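Local coordinates for glutaredoxin-glutathione complex (Polygonaceae, PDB 5KQA), which binds glutathione and, as a glutaredoxin of the thioredoxin clan, probably catalyses glutathione-dependent thiol-disulfide exchange, at residues 45-50 / 90-95; 40-45 / 65-70. One frame throughout, in Å; residues are numbered along the deposited sequence.

How the interactions relate
Interaction 1 (45-50 / 90-95) sets the two cysteines against the cis-proline loop. Interaction 2 (40-45 / 65-70) pairs two neighbouring parallel strands of the sheet. Their centres lie about 7 Å apart, and T45 belongs to both. Strand 39-43 joins them. On one edge it pairs with 65-68; on the other, F42 O lies 2.9 Å from N93 N and V40 N lies 2.9 Å from F95 O, both probable hydrogen bonds. S43 OG also packs 3.2 Å from C50 CB. Both contacts reach glutathione: V91 holds the middle of the peptide, and K44 meets its glycine carboxylate.

Interaction 1 of 2, residues 45-50 / 90-95; sequences TYCGYC and TVPNVF. With GSH (glutathione), chain B.
C47 and C50 form a CxxC pair at the start of helix 48-60, and they face the cis-proline loop V91-P92. This arrangement is consistent with the active site of the thioredoxin fold. C47 sits at the N-cap. With SG anti to the backbone N (chi1 173°), its sulfur accepts a hydrogen bond from C50 N at 3.4 Å, and the same sulfur packs near V91 CG2 and P92 CD. C50 turns its SG the other way, anti to its carbonyl carbon. There it rests on the proline, 3.6 Å from P92 CB, and also touches V91 CB. No hydrogen bond crosses between the segments; the contact is sulfur and carbon packing. Y49 adds its CB, 3.6 Å from P92 CD, while its ring leads away toward the ligand. GSH CB1 lies over one ring face, offset toward the rim.

A cis peptide bond joins V91 to P92. V91 also bonds the ligand through its backbone. V91 N donates to GSH O2 at 3.0 Å, and GSH N2 donates to V91 O at 2.7 Å. These two main-chain bonds grip the cysteine part of glutathione. D105, C104, Q79 and K44 also bond the ligand. GSH SG2 lies 3.1 Å from C47 SG, too far for a disulfide bond but well inside contact range. The N-H of C50 helps to hold the C47 sulfur in place beside GSH SG2, which is consistent with a thiol-disulfide exchange site.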
ATOM      1  N   THR A  45     -11.246  -5.299  -1.044  1.00 14.47           N
ATOM      2  CA  THR A  45     -12.451  -4.549  -0.682  1.00 10.92           C
ATOM      3  C   THR A  45     -13.034  -4.924   0.683  1.00 12.52           C
ATOM      4  O   THR A  45     -13.494  -4.066   1.431  1.00 10.15           O
ATOM      5  CB  THR A  45     -13.558  -4.737  -1.739  1.00 15.14           C
ATOM      6  OG1 THR A  45     -13.004  -4.561  -3.046  1.00 14.52           O
ATOM      7  CG2 THR A  45     -14.691  -3.730  -1.521  1.00 17.04           C
ATOM      8  N   TYR A  46     -13.017  -6.208   1.018  1.00 10.62           N
ATOM      9  CA  TYR A  46     -13.670  -6.643   2.248  1.00 14.32           C
ATOM     10  C   TYR A  46     -12.665  -7.108   3.298  1.00 17.18           C
ATOM     11  O   TYR A  46     -12.977  -7.951   4.139  1.00 19.30           O
ATOM     12  CB  TYR A  46     -14.703  -7.730   1.922  1.00 17.57           C
ATOM     13  CG  TYR A  46     -15.668  -7.223   0.862  1.00 15.46           C
ATOM     14  CD1 TYR A  46     -16.674  -6.325   1.191  1.00 13.61           C
ATOM     15  CD2 TYR A  46     -15.532  -7.597  -0.474  1.00 17.88           C
ATOM     16  CE1 TYR A  46     -17.538  -5.817   0.218  1.00 20.91           C
ATOM     17  CE2 TYR A  46     -16.394  -7.100  -1.452  1.00 18.71           C
ATOM     18  CZ  TYR A  46     -17.392  -6.212  -1.093  1.00 20.19           C
ATOM     19  OH  TYR A  46     -18.249  -5.720  -2.052  1.00 32.72           O
ATOM     20  N   CYS A  47     -11.465  -6.534   3.255  1.00 10.46           N
ATOM     21  CA  CYS A  47     -10.452  -6.809   4.269  1.00  9.73           C
ATOM     22  C   CYS A  47     -10.622  -5.851   5.443  1.00 14.57           C
ATOM     23  O   CYS A  47     -10.517  -4.624   5.278  1.00 11.73           O
ATOM     24  CB  CYS A  47      -9.041  -6.685   3.696  1.00 14.78           C
ATOM     25  SG  CYS A  47      -7.738  -6.830   4.966  1.00 17.99           S
ATOM     26  N   GLY A  48     -10.894  -6.407   6.621  1.00  9.54           N
ATOM     27  CA  GLY A  48     -11.095  -5.599   7.809  1.00 12.91           C
ATOM     28  C   GLY A  48      -9.889  -4.751   8.159  1.00 10.59           C
ATOM     29  O   GLY A  48     -10.023  -3.623   8.624  1.00 13.39           O
ATOM     30  N   TYR A  49      -8.700  -5.287   7.926  1.00  8.12           N
ATOM     31  CA  TYR A  49      -7.465  -4.570   8.246  1.00  9.94           C
ATOM     32  C   TYR A  49      -7.229  -3.408   7.288  1.00  9.88           C
ATOM     33  O   TYR A  49      -6.713  -2.360   7.676  1.00  6.94           O
ATOM     34  CB  TYR A  49      -6.267  -5.530   8.215  1.00 13.56           C
ATOM     35  CG  TYR A  49      -6.286  -6.514   9.357  1.00 16.95           C
ATOM     36  CD1 TYR A  49      -6.076  -6.086  10.660  1.00 17.62           C
ATOM     37  CD2 TYR A  49      -6.532  -7.866   9.137  1.00 21.58           C
ATOM     38  CE1 TYR A  49      -6.095  -6.972  11.711  1.00 19.51           C
ATOM     39  CE2 TYR A  49      -6.545  -8.764  10.184  1.00 21.55           C
ATOM     40  CZ  TYR A  49      -6.325  -8.311  11.467  1.00 23.20           C
ATOM     41  OH  TYR A  49      -6.341  -9.199  12.509  1.00 22.50           O
ATOM     42  N   CYS A  50      -7.595  -3.614   6.029  1.00 11.47           N
ATOM     43  CA  CYS A  50      -7.529  -2.555   5.030  1.00 12.70           C
ATOM     44  C   CYS A  50      -8.451  -1.408   5.415  1.00 13.49           C
ATOM     45  O   CYS A  50      -8.065  -0.243   5.332  1.00 12.03           O
ATOM     46  CB  CYS A  50      -7.896  -3.089   3.651  1.00  9.84           C
ATOM     47  SG  CYS A  50      -6.728  -4.261   2.970  1.00 13.90           S
ATOM     48  N   THR A  90       0.061 -10.529   2.613  1.00 13.33           N
ATOM     49  CA  THR A  90      -1.281 -10.057   2.915  1.00 14.94           C
ATOM     50  C   THR A  90      -1.513  -8.599   2.552  1.00 10.91           C
ATOM     51  O   THR A  90      -0.568  -7.845   2.309  1.00  9.19           O
ATOM     52  CB  THR A  90      -1.584 -10.214   4.411  1.00 13.31           C
ATOM     53  OG1 THR A  90      -0.634  -9.440   5.160  1.00 15.05           O
ATOM     54  CG2 THR A  90      -1.494 -11.676   4.818  1.00 14.91           C
ATOM     55  N   VAL A  91      -2.790  -8.226   2.533  1.00 10.31           N
ATOM     56  CA  VAL A  91      -3.228  -6.845   2.442  1.00  5.78           C
ATOM     57  C   VAL A  91      -3.736  -6.479   3.824  1.00  8.31           C
ATOM     58  O   VAL A  91      -4.225  -7.342   4.552  1.00  9.94           O
ATOM     59  CB  VAL A  91      -4.348  -6.628   1.369  1.00  9.90           C
ATOM     60  CG1 VAL A  91      -3.779  -6.707  -0.053  1.00  5.82           C
ATOM     61  CG2 VAL A  91      -5.499  -7.634   1.562  1.00 11.30           C
ATOM     62  N   PRO A  92      -3.628  -5.198   4.196  1.00 11.90           N
ATOM     63  CA  PRO A  92      -3.100  -4.122   3.357  1.00  8.71           C
ATOM     64  C   PRO A  92      -1.571  -4.122   3.221  1.00  6.75           C
ATOM     65  O   PRO A  92      -0.851  -4.558   4.118  1.00 10.64           O
ATOM     66  CB  PRO A  92      -3.569  -2.868   4.091  1.00  9.68           C
ATOM     67  CG  PRO A  92      -3.580  -3.288   5.532  1.00 10.12           C
ATOM     68  CD  PRO A  92      -4.065  -4.705   5.519  1.00 12.19           C
ATOM     69  N   ASN A  93      -1.094  -3.614   2.090  1.00  7.27           N
ATOM     70  CA  ASN A  93       0.332  -3.459   1.836  1.00  6.82           C
ATOM     71  C   ASN A  93       0.558  -1.999   1.466  1.00  6.06           C
ATOM     72  O   ASN A  93       0.228  -1.564   0.361  1.00  8.05           O
ATOM     73  CB  ASN A  93       0.799  -4.404   0.730  1.00  5.64           C
ATOM     74  CG  ASN A  93       2.307  -4.617   0.729  1.00 11.09           C
ATOM     75  OD1 ASN A  93       3.071  -3.740   1.115  1.00 10.69           O
ATOM     76  ND2 ASN A  93       2.735  -5.791   0.287  1.00  8.32           N
ATOM     77  N   VAL A  94       1.084  -1.247   2.424  1.00  7.65           N
ATOM     78  CA  VAL A  94       1.189   0.210   2.351  1.00 10.91           C
ATOM     79  C   VAL A  94       2.579   0.713   1.929  1.00  8.76           C
ATOM     80  O   VAL A  94       3.605   0.242   2.422  1.00  7.38           O
ATOM     81  CB  VAL A  94       0.825   0.839   3.730  1.00  7.58           C
ATOM     82  CG1 VAL A  94       0.871   2.373   3.681  1.00  5.72           C
ATOM     83  CG2 VAL A  94      -0.544   0.354   4.187  1.00  7.84           C
ATOM     84  N   PHE A  95       2.598   1.679   1.012  1.00  6.37           N
ATOM     85  CA  PHE A  95       3.826   2.380   0.643  1.00  8.96           C
ATOM     86  C   PHE A  95       3.665   3.863   0.920  1.00  8.17           C
ATOM     87  O   PHE A  95       2.599   4.430   0.681  1.00 12.19           O
ATOM     88  CB  PHE A  95       4.167   2.173  -0.833  1.00  6.02           C
ATOM     89  CG  PHE A  95       4.605   0.778  -1.172  1.00 10.10           C
ATOM     90  CD1 PHE A  95       3.688  -0.261  -1.201  1.00  9.08           C
ATOM     91  CD2 PHE A  95       5.926   0.515  -1.484  1.00 10.09           C
ATOM     92  CE1 PHE A  95       4.079  -1.537  -1.534  1.00 11.62           C
ATOM     93  CE2 PHE A  95       6.328  -0.760  -1.815  1.00  7.55           C
ATOM     94  CZ  PHE A  95       5.401  -1.793  -1.833  1.00 11.61           C
TER
HETATM   95  N1  GSH B 201      -1.116  -8.367  10.602  1.00 27.82           N
HETATM   96  CA1 GSH B 201      -1.672  -8.058   9.325  1.00 24.36           C
HETATM   97  C1  GSH B 201      -1.956  -6.573   9.305  1.00 25.14           C
HETATM   98  O11 GSH B 201      -2.067  -5.963   8.208  1.00 15.02           O
HETATM   99  O12 GSH B 201      -2.066  -5.944  10.395  1.00 25.97           O
HETATM  100  CB1 GSH B 201      -2.930  -8.878   9.072  1.00 20.28           C
HETATM  101  CG1 GSH B 201      -3.567  -8.505   7.738  1.00 22.92           C
HETATM  102  CD1 GSH B 201      -4.422  -9.638   7.175  1.00 27.70           C
HETATM  103  OE1 GSH B 201      -4.573 -10.671   7.803  1.00 32.31           O
HETATM  104  N2  GSH B 201      -5.054  -9.494   5.903  1.00 20.62           N
HETATM  105  CA2 GSH B 201      -5.853 -10.538   5.344  1.00 29.31           C
HETATM  106  C2  GSH B 201      -5.194 -11.183   4.151  1.00 31.35           C
HETATM  107  O2  GSH B 201      -4.520 -10.532   3.366  1.00 24.17           O
HETATM  108  CB2 GSH B 201      -7.138  -9.993   4.763  1.00 32.36           C
HETATM  109  SG2 GSH B 201      -8.351  -9.686   6.018  1.00 36.56           S
HETATM  110  N3  GSH B 201      -5.413 -12.566   3.917  1.00 29.92           N
HETATM  111  CA3 GSH B 201      -4.834 -13.179   2.771  1.00 28.23           C
HETATM  112  C3  GSH B 201      -5.444 -12.549   1.519  1.00 35.85           C
HETATM  113  O31 GSH B 201      -4.767 -12.451   0.463  1.00 46.17           O
HETATM  114  O32 GSH B 201      -6.631 -12.110   1.516  1.00 29.58           O

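Interaction 2 of 2, residues 40-45 / 65-70; sequences VVFSKT and QTIELD. With GSH (glutathione), chain B.
V41 and S43 of strand 39-43 bond to Q65 and I67 of strand 65-68, closing a parallel pair of the beta-alpha-beta unit that includes helix 48-60. The bonds run from V41 N to Q65 O, I67 N to V41 O, S43 N to I67 O and L69 N to S43 O, the last at 2.7 Å. On one face F42 and I67 run alongside each other, with F42 CD1 4.0 Å from I67 CB. L69 CD2 also comes near that ring, and V40 CG1 sits over one face of the ring, near its rim. Helix 20-35 packs against F42 and I67.

Past the strands, D70 takes hold of T45. Its CG stands between the backbone N and the carbonyl carbon (chi1 55°), which swings the carboxylate toward T45. OD2 meets T45 OG1 at 2.7 Å through its syn lone pair. OD1 takes T45 N at 3.0 Å from above the carboxylate plane. E68 OE2 forms a salt bridge with K54, which also bonds S43 OG. K44 is extended beyond CG. This carries NZ to 3.0 Å from GSH O31, with a weaker bond to GSH O32, and Q79 OE1 is a further partner. An alanine in place of K44 is likely to leave the glycine carboxylate of glutathione without this charged mate.

Two bonds on one carboxylate thus tie T45, next to K44, to D70 by backbone and hydroxyl together. Separately, K44 presents its ammonium group to the glycine carboxylate, an ionic contact that probably helps hold that end of glutathione.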
ATOM      1  N   VAL A  40       0.190   4.863  -0.955  1.00 10.07           N
ATOM      2  CA  VAL A  40      -0.557   3.825  -1.661  1.00  8.21           C
ATOM      3  C   VAL A  40      -0.960   2.731  -0.693  1.00 10.58           C
ATOM      4  O   VAL A  40      -0.150   2.268   0.115  1.00  8.66           O
ATOM      5  CB  VAL A  40       0.246   3.166  -2.816  1.00 15.35           C
ATOM      6  CG1 VAL A  40      -0.620   2.116  -3.535  1.00  7.66           C
ATOM      7  CG2 VAL A  40       0.759   4.208  -3.803  1.00 15.81           C
ATOM      8  N   VAL A  41      -2.210   2.301  -0.795  1.00  9.99           N
ATOM      9  CA  VAL A  41      -2.689   1.189   0.003  1.00 10.94           C
ATOM     10  C   VAL A  41      -3.139   0.052  -0.904  1.00 10.83           C
ATOM     11  O   VAL A  41      -4.247   0.088  -1.423  1.00  9.31           O
ATOM     12  CB  VAL A  41      -3.849   1.607   0.919  1.00  8.86           C
ATOM     13  CG1 VAL A  41      -4.285   0.427   1.763  1.00  9.84           C
ATOM     14  CG2 VAL A  41      -3.427   2.774   1.822  1.00  5.31           C
ATOM     15  N   PHE A  42      -2.285  -0.955  -1.106  1.00  6.80           N
ATOM     16  CA  PHE A  42      -2.733  -2.142  -1.829  1.00  8.58           C
ATOM     17  C   PHE A  42      -3.655  -2.901  -0.893  1.00 10.76           C
ATOM     18  O   PHE A  42      -3.297  -3.224   0.227  1.00  7.22           O
ATOM     19  CB  PHE A  42      -1.575  -3.011  -2.306  1.00  6.98           C
ATOM     20  CG  PHE A  42      -0.730  -2.356  -3.357  1.00  9.40           C
ATOM     21  CD1 PHE A  42      -1.126  -2.363  -4.691  1.00  9.87           C
ATOM     22  CD2 PHE A  42       0.452  -1.720  -3.014  1.00  8.69           C
ATOM     23  CE1 PHE A  42      -0.348  -1.752  -5.671  1.00  5.40           C
ATOM     24  CE2 PHE A  42       1.245  -1.110  -3.989  1.00  7.99           C
ATOM     25  CZ  PHE A  42       0.837  -1.124  -5.322  1.00  6.81           C
ATOM     26  N   SER A  43      -4.859  -3.166  -1.375  1.00  9.51           N
ATOM     27  CA  SER A  43      -5.979  -3.511  -0.512  1.00 11.46           C
ATOM     28  C   SER A  43      -6.840  -4.632  -1.111  1.00  9.56           C
ATOM     29  O   SER A  43      -6.674  -5.006  -2.280  1.00  8.33           O
ATOM     30  CB  SER A  43      -6.823  -2.246  -0.285  1.00  9.44           C
ATOM     31  OG  SER A  43      -7.991  -2.497   0.474  1.00 16.36           O
ATOM     32  N   LYS A  44      -7.747  -5.175  -0.304  1.00  8.17           N
ATOM     33  CA  LYS A  44      -8.894  -5.915  -0.847  1.00  8.62           C
ATOM     34  C   LYS A  44     -10.179  -5.330  -0.253  1.00 10.57           C
ATOM     35  O   LYS A  44     -10.189  -4.875   0.890  1.00 11.76           O
ATOM     36  CB  LYS A  44      -8.770  -7.415  -0.571  1.00  5.46           C
ATOM     37  CG  LYS A  44      -7.744  -8.090  -1.489  1.00  9.63           C
ATOM     38  CD  LYS A  44      -7.606  -9.585  -1.208  1.00 12.27           C
ATOM     39  CE  LYS A  44      -6.635 -10.236  -2.195  1.00 17.11           C
ATOM     40  NZ  LYS A  44      -6.463 -11.690  -1.931  1.00 26.97           N
ATOM     41  N   THR A  45     -11.246  -5.299  -1.044  1.00 14.47           N
ATOM     42  CA  THR A  45     -12.451  -4.549  -0.682  1.00 10.92           C
ATOM     43  C   THR A  45     -13.034  -4.924   0.683  1.00 12.52           C
ATOM     44  O   THR A  45     -13.494  -4.066   1.431  1.00 10.15           O
ATOM     45  CB  THR A  45     -13.558  -4.737  -1.739  1.00 15.14           C
ATOM     46  OG1 THR A  45     -13.004  -4.561  -3.046  1.00 14.52           O
ATOM     47  CG2 THR A  45     -14.691  -3.730  -1.521  1.00 17.04           C
ATOM     48  N   GLN A  65      -3.969   6.560  -2.443  1.00 11.27           N
ATOM     49  CA  GLN A  65      -4.527   5.791  -3.534  1.00 11.42           C
ATOM     50  C   GLN A  65      -4.784   4.379  -3.031  1.00 12.27           C
ATOM     51  O   GLN A  65      -3.858   3.680  -2.606  1.00 10.64           O
ATOM     52  CB  GLN A  65      -3.575   5.773  -4.739  1.00 13.89           C
ATOM     53  CG  GLN A  65      -4.071   4.920  -5.892  1.00  8.01           C
ATOM     54  CD  GLN A  65      -5.283   5.525  -6.524  1.00  9.91           C
ATOM     55  OE1 GLN A  65      -5.207   6.620  -7.075  1.00  7.33           O
ATOM     56  NE2 GLN A  65      -6.425   4.832  -6.438  1.00  7.65           N
ATOM     57  N   THR A  66      -6.047   3.974  -3.052  1.00 12.70           N
ATOM     58  CA  THR A  66      -6.412   2.593  -2.790  1.00  8.10           C
ATOM     59  C   THR A  66      -6.405   1.792  -4.082  1.00 12.50           C
ATOM     60  O   THR A  66      -6.905   2.253  -5.119  1.00 12.12           O
ATOM     61  CB  THR A  66      -7.806   2.478  -2.161  1.00 11.30           C
ATOM     62  OG1 THR A  66      -7.811   3.136  -0.898  1.00 16.60           O
ATOM     63  CG2 THR A  66      -8.180   1.020  -1.970  1.00 11.45           C
ATOM     64  N   ILE A  67      -5.861   0.584  -4.016  1.00  6.03           N
ATOM     65  CA  ILE A  67      -5.895  -0.326  -5.146  1.00  7.43           C
ATOM     66  C   ILE A  67      -6.445  -1.653  -4.644  1.00 12.72           C
ATOM     67  O   ILE A  67      -5.794  -2.359  -3.879  1.00  9.07           O
ATOM     68  CB  ILE A  67      -4.497  -0.527  -5.784  1.00 10.29           C
ATOM     69  CG1 ILE A  67      -3.932   0.805  -6.310  1.00 13.33           C
ATOM     70  CG2 ILE A  67      -4.571  -1.550  -6.914  1.00  9.42           C
ATOM     71  CD1 ILE A  67      -4.644   1.324  -7.585  1.00  7.24           C
ATOM     72  N   GLU A  68      -7.661  -1.979  -5.060  1.00 10.47           N
ATOM     73  CA  GLU A  68      -8.330  -3.187  -4.590  1.00 10.59           C
ATOM     74  C   GLU A  68      -7.959  -4.374  -5.462  1.00 11.57           C
ATOM     75  O   GLU A  68      -8.459  -4.492  -6.577  1.00 10.69           O
ATOM     76  CB  GLU A  68      -9.851  -2.995  -4.592  1.00  8.90           C
ATOM     77  CG  GLU A  68     -10.349  -1.826  -3.750  1.00 10.80           C
ATOM     78  CD  GLU A  68     -10.257  -2.102  -2.259  1.00 17.01           C
ATOM     79  OE1 GLU A  68      -9.563  -3.066  -1.884  1.00 20.47           O
ATOM     80  OE2 GLU A  68     -10.883  -1.367  -1.460  1.00 15.45           O
ATOM     81  N   LEU A  69      -7.097  -5.255  -4.960  1.00  8.78           N
ATOM     82  CA  LEU A  69      -6.583  -6.350  -5.778  1.00 15.16           C
ATOM     83  C   LEU A  69      -7.688  -7.292  -6.276  1.00 12.63           C
ATOM     84  O   LEU A  69      -7.604  -7.842  -7.383  1.00  8.16           O
ATOM     85  CB  LEU A  69      -5.541  -7.145  -5.001  1.00 11.29           C
ATOM     86  CG  LEU A  69      -4.316  -6.382  -4.515  1.00 17.45           C
ATOM     87  CD1 LEU A  69      -3.327  -7.372  -3.909  1.00 12.88           C
ATOM     88  CD2 LEU A  69      -3.700  -5.592  -5.653  1.00 12.86           C
ATOM     89  N   ASP A  70      -8.726  -7.458  -5.463  1.00 11.90           N
ATOM     90  CA  ASP A  70      -9.848  -8.338  -5.803  1.00 14.05           C
ATOM     91  C   ASP A  70     -10.676  -7.797  -6.970  1.00 17.92           C
ATOM     92  O   ASP A  70     -11.508  -8.500  -7.529  1.00 16.74           O
ATOM     93  CB  ASP A  70     -10.753  -8.536  -4.583  1.00 10.82           C
ATOM     94  CG  ASP A  70     -11.226  -7.227  -4.011  1.00 11.65           C
ATOM     95  OD1 ASP A  70     -10.365  -6.377  -3.709  1.00 16.11           O
ATOM     96  OD2 ASP A  70     -12.451  -7.024  -3.889  1.00 23.11           O
TER
HETATM   97  N1  GSH B 201      -1.116  -8.367  10.602  1.00 27.82           N
HETATM   98  CA1 GSH B 201      -1.672  -8.058   9.325  1.00 24.36           C
HETATM   99  C1  GSH B 201      -1.956  -6.573   9.305  1.00 25.14           C
HETATM  100  O11 GSH B 201      -2.067  -5.963   8.208  1.00 15.02           O
HETATM  101  O12 GSH B 201      -2.066  -5.944  10.395  1.00 25.97           O
HETATM  102  CB1 GSH B 201      -2.930  -8.878   9.072  1.00 20.28           C
HETATM  103  CG1 GSH B 201      -3.567  -8.505   7.738  1.00 22.92           C
HETATM  104  CD1 GSH B 201      -4.422  -9.638   7.175  1.00 27.70           C
HETATM  105  OE1 GSH B 201      -4.573 -10.671   7.803  1.00 32.31           O
HETATM  106  N2  GSH B 201      -5.054  -9.494   5.903  1.00 20.62           N
HETATM  107  CA2 GSH B 201      -5.853 -10.538   5.344  1.00 29.31           C
HETATM  108  C2  GSH B 201      -5.194 -11.183   4.151  1.00 31.35           C
HETATM  109  O2  GSH B 201      -4.520 -10.532   3.366  1.00 24.17           O
HETATM  110  CB2 GSH B 201      -7.138  -9.993   4.763  1.00 32.36           C
HETATM  111  SG2 GSH B 201      -8.351  -9.686   6.018  1.00 36.56           S
HETATM  112  N3  GSH B 201      -5.413 -12.566   3.917  1.00 29.92           N
HETATM  113  CA3 GSH B 201      -4.834 -13.179   2.771  1.00 28.23           C
HETATM  114  C3  GSH B 201      -5.444 -12.549   1.519  1.00 35.85           C
HETATM  115  O31 GSH B 201      -4.767 -12.451   0.463  1.00 46.17           O
HETATM  116  O32 GSH B 201      -6.631 -12.110   1.516  1.00 29.58           O